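PDB 3GE5: putative NAD(P)H:FMN oxidoreductase from Porphyromonas gingivalis W83, which probably acts as an FMN-dependent oxidoreductase of the nitroreductase family, working as a dimer that binds flavin mononucleotide. Local coordinates for residues 48-51 with 52-56; 56-59 with 60-64; 126-129 with 130-133; 132-135 with 136-140. One frame throughout, in Å; residues are numbered along the deposited sequence.

Contact 1: residues 48-51 with 52-56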
loop_
_atom_site.group_PDB
_atom_site.type_symbol
_atom_site.label_atom_id
_atom_site.label_comp_id
_atom_site.label_asym_id
_atom_site.label_seq_id
_atom_site.Cartn_x
_atom_site.Cartn_y
_atom_site.Cartn_z
ATOM N N VAL A 48 15.360 16.459 -9.844
ATOM C CA VAL A 48 15.405 15.063 -9.408
ATOM C C VAL A 48 16.255 14.256 -10.392
ATOM O O VAL A 48 16.000 14.255 -11.594
ATOM C CB VAL A 48 13.989 14.486 -9.268
ATOM C CG1 VAL A 48 14.022 13.005 -8.882
ATOM C CG2 VAL A 48 13.176 15.310 -8.246
ATOM N N GLU A 49 17.269 13.569 -9.881
ATOM C CA GLU A 49 18.164 12.793 -10.733
ATOM C C GLU A 49 17.386 11.711 -11.454
ATOM O O GLU A 49 16.540 11.056 -10.861
ATOM C CB GLU A 49 19.294 12.153 -9.925
ATOM C CG GLU A 49 20.280 13.130 -9.339
ATOM C CD GLU A 49 19.871 13.705 -7.977
ATOM O OE1 GLU A 49 18.691 13.610 -7.572
ATOM O OE2 GLU A 49 20.769 14.247 -7.302
ATOM N N GLU A 50 17.692 11.514 -12.734
ATOM C CA GLU A 50 17.070 10.470 -13.547
ATOM C C GLU A 50 17.060 9.102 -12.855
ATOM O O GLU A 50 16.051 8.386 -12.895
ATOM C CB GLU A 50 17.805 10.351 -14.890
ATOM C CG GLU A 50 17.030 9.624 -15.963
ATOM C CD GLU A 50 15.855 10.450 -16.474
ATOM O OE1 GLU A 50 15.792 11.653 -16.127
ATOM O OE2 GLU A 50 15.013 9.894 -17.218
ATOM N N GLU A 51 18.198 8.746 -12.265
ATOM C CA GLU A 51 18.359 7.432 -11.655
ATOM C C GLU A 51 17.436 7.276 -10.454
ATOM O O GLU A 51 16.999 6.153 -10.164
ATOM C CB GLU A 51 19.816 7.185 -11.245
ATOM C CG GLU A 51 20.457 8.298 -10.380
ATOM C CD GLU A 51 21.204 9.440 -11.181
ATOM O OE1 GLU A 51 20.820 9.832 -12.343
ATOM O OE2 GLU A 51 22.177 9.979 -10.586
ATOM N N LYS A 52 17.140 8.380 -9.762
ATOM C CA LYS A 52 16.226 8.324 -8.620
ATOM C C LYS A 52 14.766 8.127 -9.108
ATOM O O LYS A 52 14.009 7.335 -8.527
ATOM C CB LYS A 52 16.315 9.580 -7.712
ATOM C CG LYS A 52 17.636 9.703 -6.932
ATOM C CD LYS A 52 17.646 10.813 -5.888
ATOM C CE LYS A 52 18.937 10.752 -5.067
ATOM N NZ LYS A 52 18.995 11.732 -3.943
ATOM N N LEU A 53 14.367 8.863 -10.153
ATOM C CA LEU A 53 13.041 8.652 -10.786
ATOM C C LEU A 53 12.865 7.211 -11.284
ATOM O O LEU A 53 11.825 6.577 -11.038
ATOM C CB LEU A 53 12.789 9.644 -11.936
ATOM C CG LEU A 53 11.408 9.561 -12.572
ATOM C CD1 LEU A 53 10.290 9.640 -11.512
ATOM C CD2 LEU A 53 11.228 10.647 -13.684
HETATM N N MSE A 54 13.896 6.684 -11.946
HETATM C CA MSE A 54 13.857 5.308 -12.444
HETATM C C MSE A 54 13.730 4.277 -11.290
HETATM O O MSE A 54 13.031 3.285 -11.442
HETATM C CB MSE A 54 15.034 4.988 -13.362
HETATM C CG MSE A 54 15.068 5.812 -14.644
HETATM SE SE MSE A 54 13.390 5.879 -15.646
HETATM C CE MSE A 54 12.937 3.975 -15.547
ATOM N N ALA A 55 14.410 4.504 -10.167
ATOM C CA ALA A 55 14.277 3.656 -8.969
ATOM C C ALA A 55 12.887 3.680 -8.400
ATOM O O ALA A 55 12.362 2.629 -7.939
ATOM C CB ALA A 55 15.332 4.050 -7.880
ATOM N N ILE A 56 12.301 4.872 -8.333
ATOM C CA ILE A 56 10.920 4.995 -7.840
ATOM C C ILE A 56 9.988 4.129 -8.715
ATOM O O ILE A 56 9.165 3.379 -8.188
ATOM C CB ILE A 56 10.465 6.462 -7.791
ATOM C CG1 ILE A 56 11.210 7.266 -6.701
ATOM C CG2 ILE A 56 8.948 6.555 -7.505
ATOM C CD1 ILE A 56 11.070 8.794 -6.870
#
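Lys52 lies alongside Glu49, both side chains running the same way, so that the carboxylate rests against the methylenes of the lysine: Glu49 OE1 is 3.4 Å from Lys52 CD. Beyond CG the lysine chain is fully extended, while the glutamate folds back at its second torsion (chi2 86°). The opposite charges are near each other but not in contact, Glu49 OE1 to Lys52 NZ being 4.1 Å. Both atoms bond instead to the hydroxyl of Tyr173, and Lys52 NZ also to Leu138 O, while Glu49 OE2 is taken by Arg46. The backbone N of Lys52 makes a weak bond of 3.0 Å to Glu49 O. At Leu53 the same oxygen receives a much straighter one, 3.2 Å from Leu53 N with 167° at the hydrogen. Glu49 sits at the N-cap of helix 50-62, and these bonds begin its first turn. In the selenomethionine Met54, N reaches Glu50 O at 2.9 Å, and CG, turned to lie beside the residue's own backbone N, is 3.3 Å from that carbonyl oxygen. Its selenium end then bends off toward Phe195 of the second subunit, whereas the Glu50 carboxylate is held by a salt bridge to Arg78. Ala55 N closes the next turn on Glu51 O at 3.1 Å. Ile56, buried against Ile102 and Leu140, continues the helix with a 3.0 Å bond from Ile56 N to Lys52 O.

Contact 2: residues 56-59 with 60-64. With FMN (flavin mononucleotide), chain J.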
loop_
_atom_site.group_PDB
_atom_site.type_symbol
_atom_site.label_atom_id
_atom_site.label_comp_id
_atom_site.label_asym_id
_atom_site.label_seq_id
_atom_site.Cartn_x
_atom_site.Cartn_y
_atom_site.Cartn_z
ATOM N N ILE A 56 12.301 4.872 -8.333
ATOM C CA ILE A 56 10.920 4.995 -7.840
ATOM C C ILE A 56 9.988 4.129 -8.715
ATOM O O ILE A 56 9.165 3.379 -8.188
ATOM C CB ILE A 56 10.465 6.462 -7.791
ATOM C CG1 ILE A 56 11.210 7.266 -6.701
ATOM C CG2 ILE A 56 8.948 6.555 -7.505
ATOM C CD1 ILE A 56 11.070 8.794 -6.870
ATOM N N LEU A 57 10.111 4.259 -10.036
ATOM C CA LEU A 57 9.300 3.500 -10.966
ATOM C C LEU A 57 9.540 1.984 -10.859
ATOM O O LEU A 57 8.604 1.180 -10.892
ATOM C CB LEU A 57 9.496 4.047 -12.402
ATOM C CG LEU A 57 8.972 5.485 -12.589
ATOM C CD1 LEU A 57 9.576 6.033 -13.872
ATOM C CD2 LEU A 57 7.443 5.496 -12.590
ATOM N N GLU A 58 10.800 1.593 -10.648
ATOM C CA GLU A 58 11.138 0.197 -10.439
ATOM C C GLU A 58 10.436 -0.384 -9.207
ATOM O O GLU A 58 9.906 -1.496 -9.247
ATOM C CB GLU A 58 12.666 0.022 -10.320
ATOM C CG GLU A 58 13.120 -1.408 -10.029
ATOM C CD GLU A 58 12.967 -2.351 -11.218
ATOM O OE1 GLU A 58 12.506 -1.916 -12.303
ATOM O OE2 GLU A 58 13.343 -3.539 -11.050
ATOM N N ALA A 59 10.405 0.397 -8.131
ATOM C CA ALA A 59 9.696 -0.016 -6.908
ATOM C C ALA A 59 8.221 -0.297 -7.196
ATOM O O ALA A 59 7.673 -1.284 -6.735
ATOM C CB ALA A 59 9.823 1.029 -5.799
ATOM N N GLY A 60 7.590 0.593 -7.962
ATOM C CA GLY A 60 6.212 0.376 -8.360
ATOM C C GLY A 60 6.029 -0.918 -9.180
ATOM O O GLY A 60 5.116 -1.718 -8.917
ATOM N N ARG A 61 6.922 -1.134 -10.151
ATOM C CA ARG A 61 6.871 -2.265 -11.058
ATOM C C ARG A 61 6.963 -3.578 -10.255
ATOM O O ARG A 61 6.300 -4.555 -10.597
ATOM C CB ARG A 61 8.034 -2.212 -12.056
ATOM C CG ARG A 61 8.049 -3.355 -13.084
ATOM C CD ARG A 61 9.289 -3.229 -13.983
ATOM N NE ARG A 61 10.477 -3.760 -13.309
ATOM C CZ ARG A 61 10.909 -5.019 -13.373
ATOM N NH1 ARG A 61 10.267 -5.914 -14.090
ATOM N NH2 ARG A 61 12.005 -5.399 -12.722
ATOM N N ILE A 62 7.789 -3.606 -9.209
ATOM C CA ILE A 62 8.029 -4.869 -8.493
ATOM C C ILE A 62 7.010 -5.142 -7.371
ATOM O O ILE A 62 7.056 -6.207 -6.709
ATOM C CB ILE A 62 9.503 -4.987 -7.979
ATOM C CG1 ILE A 62 9.799 -3.939 -6.900
ATOM C CG2 ILE A 62 10.471 -4.972 -9.194
ATOM C CD1 ILE A 62 11.150 -4.188 -6.147
ATOM N N ALA A 63 6.076 -4.217 -7.158
ATOM C CA ALA A 63 5.077 -4.390 -6.097
ATOM C C ALA A 63 4.255 -5.675 -6.372
ATOM O O ALA A 63 4.004 -6.014 -7.521
ATOM C CB ALA A 63 4.121 -3.156 -6.038
ATOM N N PRO A 64 3.783 -6.345 -5.328
ATOM C CA PRO A 64 2.817 -7.413 -5.503
ATOM C C PRO A 64 1.388 -6.886 -5.814
ATOM O O PRO A 64 1.059 -5.707 -5.600
ATOM C CB PRO A 64 2.816 -8.116 -4.123
ATOM C CG PRO A 64 3.138 -7.042 -3.188
ATOM C CD PRO A 64 4.068 -6.086 -3.912
HETATM N N1 FMN J . -2.220 -15.172 -2.687
HETATM C C2 FMN J . -3.056 -16.198 -2.323
HETATM O O2 FMN J . -2.606 -17.340 -2.320
HETATM N N3 FMN J . -4.372 -15.974 -1.958
HETATM C C4 FMN J . -4.960 -14.712 -2.039
HETATM O O4 FMN J . -6.133 -14.529 -1.748
HETATM C C4A FMN J . -4.130 -13.657 -2.447
HETATM N N5 FMN J . -4.631 -12.387 -2.595
HETATM C C5A FMN J . -3.841 -11.330 -2.917
HETATM C C6 FMN J . -4.398 -10.031 -2.922
HETATM C C7 FMN J . -3.557 -8.920 -3.078
HETATM C C7M FMN J . -4.178 -7.525 -3.113
HETATM C C8 FMN J . -2.197 -9.109 -3.219
HETATM C C8M FMN J . -1.270 -7.957 -3.333
HETATM C C9 FMN J . -1.647 -10.383 -3.202
HETATM C C9A FMN J . -2.479 -11.530 -3.032
HETATM N N10 FMN J . -1.956 -12.829 -3.035
HETATM C C10 FMN J . -2.776 -13.896 -2.740
HETATM C "C1'" FMN J . -0.475 -13.078 -3.220
HETATM C "C2'" FMN J . -0.069 -12.859 -4.698
HETATM O "O2'" FMN J . -0.368 -14.017 -5.488
HETATM C "C3'" FMN J . 1.403 -12.482 -4.836
HETATM O "O3'" FMN J . 1.680 -11.290 -4.089
HETATM C "C4'" FMN J . 1.790 -12.310 -6.322
HETATM O "O4'" FMN J . 1.681 -13.557 -7.042
HETATM C "C5'" FMN J . 3.208 -11.765 -6.391
HETATM O "O5'" FMN J . 4.103 -12.708 -5.796
HETATM P P FMN J . 5.114 -12.340 -4.639
HETATM O O1P FMN J . 6.120 -11.389 -5.232
HETATM O O2P FMN J . 5.749 -13.617 -4.141
HETATM O O3P FMN J . 4.330 -11.753 -3.474
#
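The carboxylate of Glu58 meets the guanidinium of Arg61 at its edge, in a side-on grip that uses NE and one terminal nitrogen, each for a different oxygen. Arg61 NH2 gives a nearly straight bond of 2.8 Å to the syn side of Glu58 OE2, and the acceptor lies in the guanidinium plane. Arg61 NE reaches Glu58 OE1 at 2.9 Å, but from well above the carboxylate plane; the two flat groups are turned 36° against each other. Both chains leave the helix with CG anti to the backbone N and run side by side; the arginine then turns at its third torsion (chi3 80°), which brings NE and NH2 round to the acid. Two bonds thus fix the rotation of the guanidinium, and a third ties Arg61 NH1 to Lys187 O of the second subunit. Glu58 OE2 also touches the CG2 methyl of Ile62 at 3.7 Å. Beneath this i/i+3 salt bridge the last turns of helix 50-62 continue through regular i to i+4 backbone bonds, such as Arg61 N to Leu57 O at 3.0 Å. The chain then leads to Pro64, whose CB lies 3.4 Å from FMN O3'; this flavin is also hydrogen-bonded by residues of the second subunit, among them Arg37, Arg38 and Ser39. Ala59 and Ile56 face helix 120-137 through Glu134 and Met131, Pro64 rests on Tyr130 of that helix, and Leu57 packs on Phe74 and Val76 of strand 72-77 and on Ile102 of strand 100-107.

Contact 3: residues 126-129 with 130-133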
loop_
_atom_site.group_PDB
_atom_site.type_symbol
_atom_site.label_atom_id
_atom_site.label_comp_id
_atom_site.label_asym_id
_atom_site.label_seq_id
_atom_site.Cartn_x
_atom_site.Cartn_y
_atom_site.Cartn_z
ATOM N N ILE A 126 -0.864 -0.495 -3.482
ATOM C CA ILE A 126 0.397 -1.176 -3.098
ATOM C C ILE A 126 1.546 -0.559 -3.919
ATOM O O ILE A 126 2.613 -0.216 -3.367
ATOM C CB ILE A 126 0.316 -2.720 -3.329
ATOM C CG1 ILE A 126 -0.870 -3.353 -2.557
ATOM C CG2 ILE A 126 1.589 -3.367 -2.902
ATOM C CD1 ILE A 126 -1.191 -4.839 -2.937
ATOM N N ALA A 127 1.334 -0.406 -5.226
ATOM C CA ALA A 127 2.375 0.179 -6.082
ATOM C C ALA A 127 2.709 1.632 -5.606
ATOM O O ALA A 127 3.891 2.018 -5.500
ATOM C CB ALA A 127 1.974 0.200 -7.563
HETATM N N MSE A 128 1.660 2.419 -5.334
HETATM C CA MSE A 128 1.843 3.793 -4.839
HETATM C C MSE A 128 2.643 3.780 -3.519
HETATM O O MSE A 128 3.534 4.618 -3.317
HETATM C CB MSE A 128 0.492 4.480 -4.624
HETATM C CG MSE A 128 -0.110 5.016 -5.912
HETATM SE SE MSE A 128 0.707 6.717 -6.463
HETATM C CE MSE A 128 0.325 7.778 -4.866
ATOM N N THR A 129 2.321 2.853 -2.628
ATOM C CA THR A 129 3.010 2.772 -1.325
ATOM C C THR A 129 4.508 2.454 -1.555
ATOM O O THR A 129 5.392 3.080 -0.975
ATOM C CB THR A 129 2.356 1.740 -0.371
ATOM O OG1 THR A 129 0.993 2.109 -0.111
ATOM C CG2 THR A 129 3.169 1.637 0.992
ATOM N N TYR A 130 4.777 1.472 -2.418
ATOM C CA TYR A 130 6.164 1.128 -2.757
ATOM C C TYR A 130 6.883 2.356 -3.305
ATOM O O TYR A 130 8.053 2.615 -2.979
ATOM C CB TYR A 130 6.195 -0.012 -3.786
ATOM C CG TYR A 130 6.244 -1.394 -3.163
ATOM C CD1 TYR A 130 5.359 -1.763 -2.172
ATOM C CD2 TYR A 130 7.178 -2.342 -3.591
ATOM C CE1 TYR A 130 5.448 -3.016 -1.567
ATOM C CE2 TYR A 130 7.246 -3.606 -3.024
ATOM C CZ TYR A 130 6.396 -3.928 -2.010
ATOM O OH TYR A 130 6.467 -5.162 -1.431
HETATM N N MSE A 131 6.215 3.094 -4.171
HETATM C CA MSE A 131 6.858 4.252 -4.834
HETATM C C MSE A 131 7.110 5.393 -3.822
HETATM O O MSE A 131 8.176 6.057 -3.824
HETATM C CB MSE A 131 6.074 4.736 -6.069
HETATM C CG MSE A 131 6.115 3.744 -7.222
HETATM SE SE MSE A 131 5.398 4.392 -8.869
HETATM C CE MSE A 131 3.522 4.540 -8.373
HETATM N N MSE A 132 6.123 5.654 -2.982
HETATM C CA MSE A 132 6.251 6.641 -1.883
HETATM C C MSE A 132 7.445 6.299 -0.986
HETATM O O MSE A 132 8.281 7.154 -0.651
HETATM C CB MSE A 132 4.964 6.659 -1.043
HETATM C CG MSE A 132 5.014 7.547 0.159
HETATM SE SE MSE A 132 3.384 7.587 1.175
HETATM C CE MSE A 132 3.419 5.767 1.852
ATOM N N LEU A 133 7.513 5.048 -0.556
ATOM C CA LEU A 133 8.617 4.581 0.297
ATOM C C LEU A 133 9.968 4.636 -0.418
ATOM O O LEU A 133 10.981 5.082 0.162
ATOM C CB LEU A 133 8.288 3.170 0.800
ATOM C CG LEU A 133 7.074 3.073 1.731
ATOM C CD1 LEU A 133 6.782 1.575 2.079
ATOM C CD2 LEU A 133 7.260 3.911 3.005
#
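Tyr130 lies alongside Ile126, the residue one turn earlier, with the CD1-CE1 side of its ring next to the isoleucine branch methyl: Ile126 CG2 is 4.1 Å from Tyr130 CE1. That methyl reaches the ring because it stands anti to the isoleucine's own backbone N; CG1 turns the other way. The ring also passes the Ile126 carbonyl, with Tyr130 CD1 3.4 Å from Ile126 O, while Tyr130 N bonds to the same oxygen at 2.9 Å. A second pair lies one turn further on. Thr129 and Leu133 run side by side, with Thr129 CG2 3.8 Å from Leu133 CD1. The first torsion of the threonine (chi1 -61°) swings OG1 back toward its own N-terminal side, where it bonds to Ser125 O and so satisfies its polarity within the helix, and presents the methyl to the leucine. On a different side of the helix two selenomethionines meet, Met128 SE lying 4.0 Å from Met131 CE as their chains cross obliquely. Regular i to i+4 bonds hold the backbone throughout, such as Leu133 N to Thr129 O at 2.9 Å. All eight residues are buried. Helix 120-137 packs against its counterpart in the dimer: Thr129 and Leu133 each meet their own copies in the second subunit, and the Tyr130 ring stacks with Phe34 of that subunit. Ile126 touches FMN. Met131 and Ala127 face Phe74 of strand 72-77, Met128 and Met131 reach Thr104 of strand 100-107, and Met132 and Thr129 cover Trp144 of strand 141-145.

Contact 4: residues 132-135 with 136-140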
loop_
_atom_site.group_PDB
_atom_site.type_symbol
_atom_site.label_atom_id
_atom_site.label_comp_id
_atom_site.label_asym_id
_atom_site.label_seq_id
_atom_site.Cartn_x
_atom_site.Cartn_y
_atom_site.Cartn_z
HETATM N N MSE A 132 6.123 5.654 -2.982
HETATM C CA MSE A 132 6.251 6.641 -1.883
HETATM C C MSE A 132 7.445 6.299 -0.986
HETATM O O MSE A 132 8.281 7.154 -0.651
HETATM C CB MSE A 132 4.964 6.659 -1.043
HETATM C CG MSE A 132 5.014 7.547 0.159
HETATM SE SE MSE A 132 3.384 7.587 1.175
HETATM C CE MSE A 132 3.419 5.767 1.852
ATOM N N LEU A 133 7.513 5.048 -0.556
ATOM C CA LEU A 133 8.617 4.581 0.297
ATOM C C LEU A 133 9.968 4.636 -0.418
ATOM O O LEU A 133 10.981 5.082 0.162
ATOM C CB LEU A 133 8.288 3.170 0.800
ATOM C CG LEU A 133 7.074 3.073 1.731
ATOM C CD1 LEU A 133 6.782 1.575 2.079
ATOM C CD2 LEU A 133 7.260 3.911 3.005
ATOM N N GLU A 134 9.980 4.260 -1.691
ATOM C CA GLU A 134 11.218 4.362 -2.444
ATOM C C GLU A 134 11.721 5.808 -2.557
ATOM O O GLU A 134 12.924 6.064 -2.363
ATOM C CB GLU A 134 11.029 3.745 -3.836
ATOM C CG GLU A 134 12.327 3.728 -4.673
ATOM C CD GLU A 134 13.419 2.774 -4.088
ATOM O OE1 GLU A 134 13.085 1.896 -3.266
ATOM O OE2 GLU A 134 14.626 2.886 -4.487
ATOM N N ALA A 135 10.819 6.738 -2.866
ATOM C CA ALA A 135 11.154 8.182 -2.922
ATOM C C ALA A 135 11.762 8.642 -1.577
ATOM O O ALA A 135 12.823 9.300 -1.549
ATOM C CB ALA A 135 9.917 9.033 -3.317
ATOM N N HIS A 136 11.121 8.240 -0.479
ATOM C CA HIS A 136 11.600 8.570 0.868
ATOM C C HIS A 136 13.016 8.021 1.079
ATOM O O HIS A 136 13.903 8.718 1.613
ATOM C CB HIS A 136 10.640 8.012 1.902
ATOM C CG HIS A 136 11.036 8.284 3.312
ATOM N ND1 HIS A 136 11.315 9.555 3.768
ATOM C CD2 HIS A 136 11.228 7.452 4.361
ATOM C CE1 HIS A 136 11.659 9.492 5.043
ATOM N NE2 HIS A 136 11.621 8.225 5.425
ATOM N N SER A 137 13.244 6.777 0.654
ATOM C CA SER A 137 14.580 6.134 0.830
ATOM C C SER A 137 15.691 6.844 0.074
ATOM O O SER A 137 16.876 6.705 0.420
ATOM C CB SER A 137 14.539 4.648 0.377
ATOM O OG SER A 137 14.635 4.476 -1.050
ATOM N N LEU A 138 15.319 7.569 -0.969
ATOM C CA LEU A 138 16.261 8.261 -1.822
ATOM C C LEU A 138 16.355 9.759 -1.458
ATOM O O LEU A 138 16.851 10.565 -2.236
ATOM C CB LEU A 138 15.859 8.074 -3.288
ATOM C CG LEU A 138 15.828 6.611 -3.793
ATOM C CD1 LEU A 138 15.265 6.570 -5.188
ATOM C CD2 LEU A 138 17.214 5.937 -3.717
ATOM N N GLY A 139 15.833 10.125 -0.291
ATOM C CA GLY A 139 15.886 11.509 0.206
ATOM C C GLY A 139 14.990 12.550 -0.470
ATOM O O GLY A 139 15.275 13.773 -0.407
ATOM N N LEU A 140 13.954 12.080 -1.155
ATOM C CA LEU A 140 12.965 12.949 -1.751
ATOM C C LEU A 140 11.764 13.092 -0.839
ATOM O O LEU A 140 11.500 12.235 -0.021
ATOM C CB LEU A 140 12.516 12.392 -3.110
ATOM C CG LEU A 140 13.656 12.334 -4.166
ATOM C CD1 LEU A 140 13.327 11.384 -5.357
ATOM C CD2 LEU A 140 13.995 13.737 -4.632
#
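Ala135 and Leu140 join across a Schellman motif that ends helix 120-137: Leu140 N bonds to Ala135 O at 3.0 Å, and Gly139 N returns to His136 O at 3.1 Å. Gly139, with its positive phi of 72°, is the C-prime residue. Ala135 O takes two donors, because Leu138 N also bonds to it at 3.1 Å, from the opposite face of the carbonyl plane. Ala135 CB meets Leu140 CB at 4.3 Å, an apolar touch of the kind that often accompanies this turn. His136 belongs to the helical side of the motif, its N on Met132 O. Its ring is directed elsewhere, to a hydrogen bond between NE2 and the Thr36 hydroxyl and to packing on Phe33 and on Arg37, a residue that binds FMN. Glu134, buried against Ala55 of helix 50-62 and Leu29 of the second subunit, has its CG anti to the backbone N and bends at chi2, which brings OE2 to 3.8 Å from Leu138 CD1. The Ser137 hydroxyl, placed by its first torsion (chi1 80°) between its own backbone N and carbonyl carbon, donates to Glu134 O at 2.7 Å.

How the contacts relate
From the N terminus, contact 1 starts helix 50-62 and contact 2 finishes it, the two meeting at Ile56. Contacts 3 and 4 divide the later part of helix 120-137 in the same manner and share Met132 and Leu133. None closes a long loop: each is a local run along a helix, and the pairs follow in series without nesting or crossing. Between the two helices, residues 48-56 lie beside the C-terminal end of helix 120-137 (contact 4), and 56-64 beside 126-133, where Gly60 CA is 3.6 Å from Met131 CG, so the helices run antiparallel. Contacts 2 and 3 both reach the flavin and all four touch the second subunit.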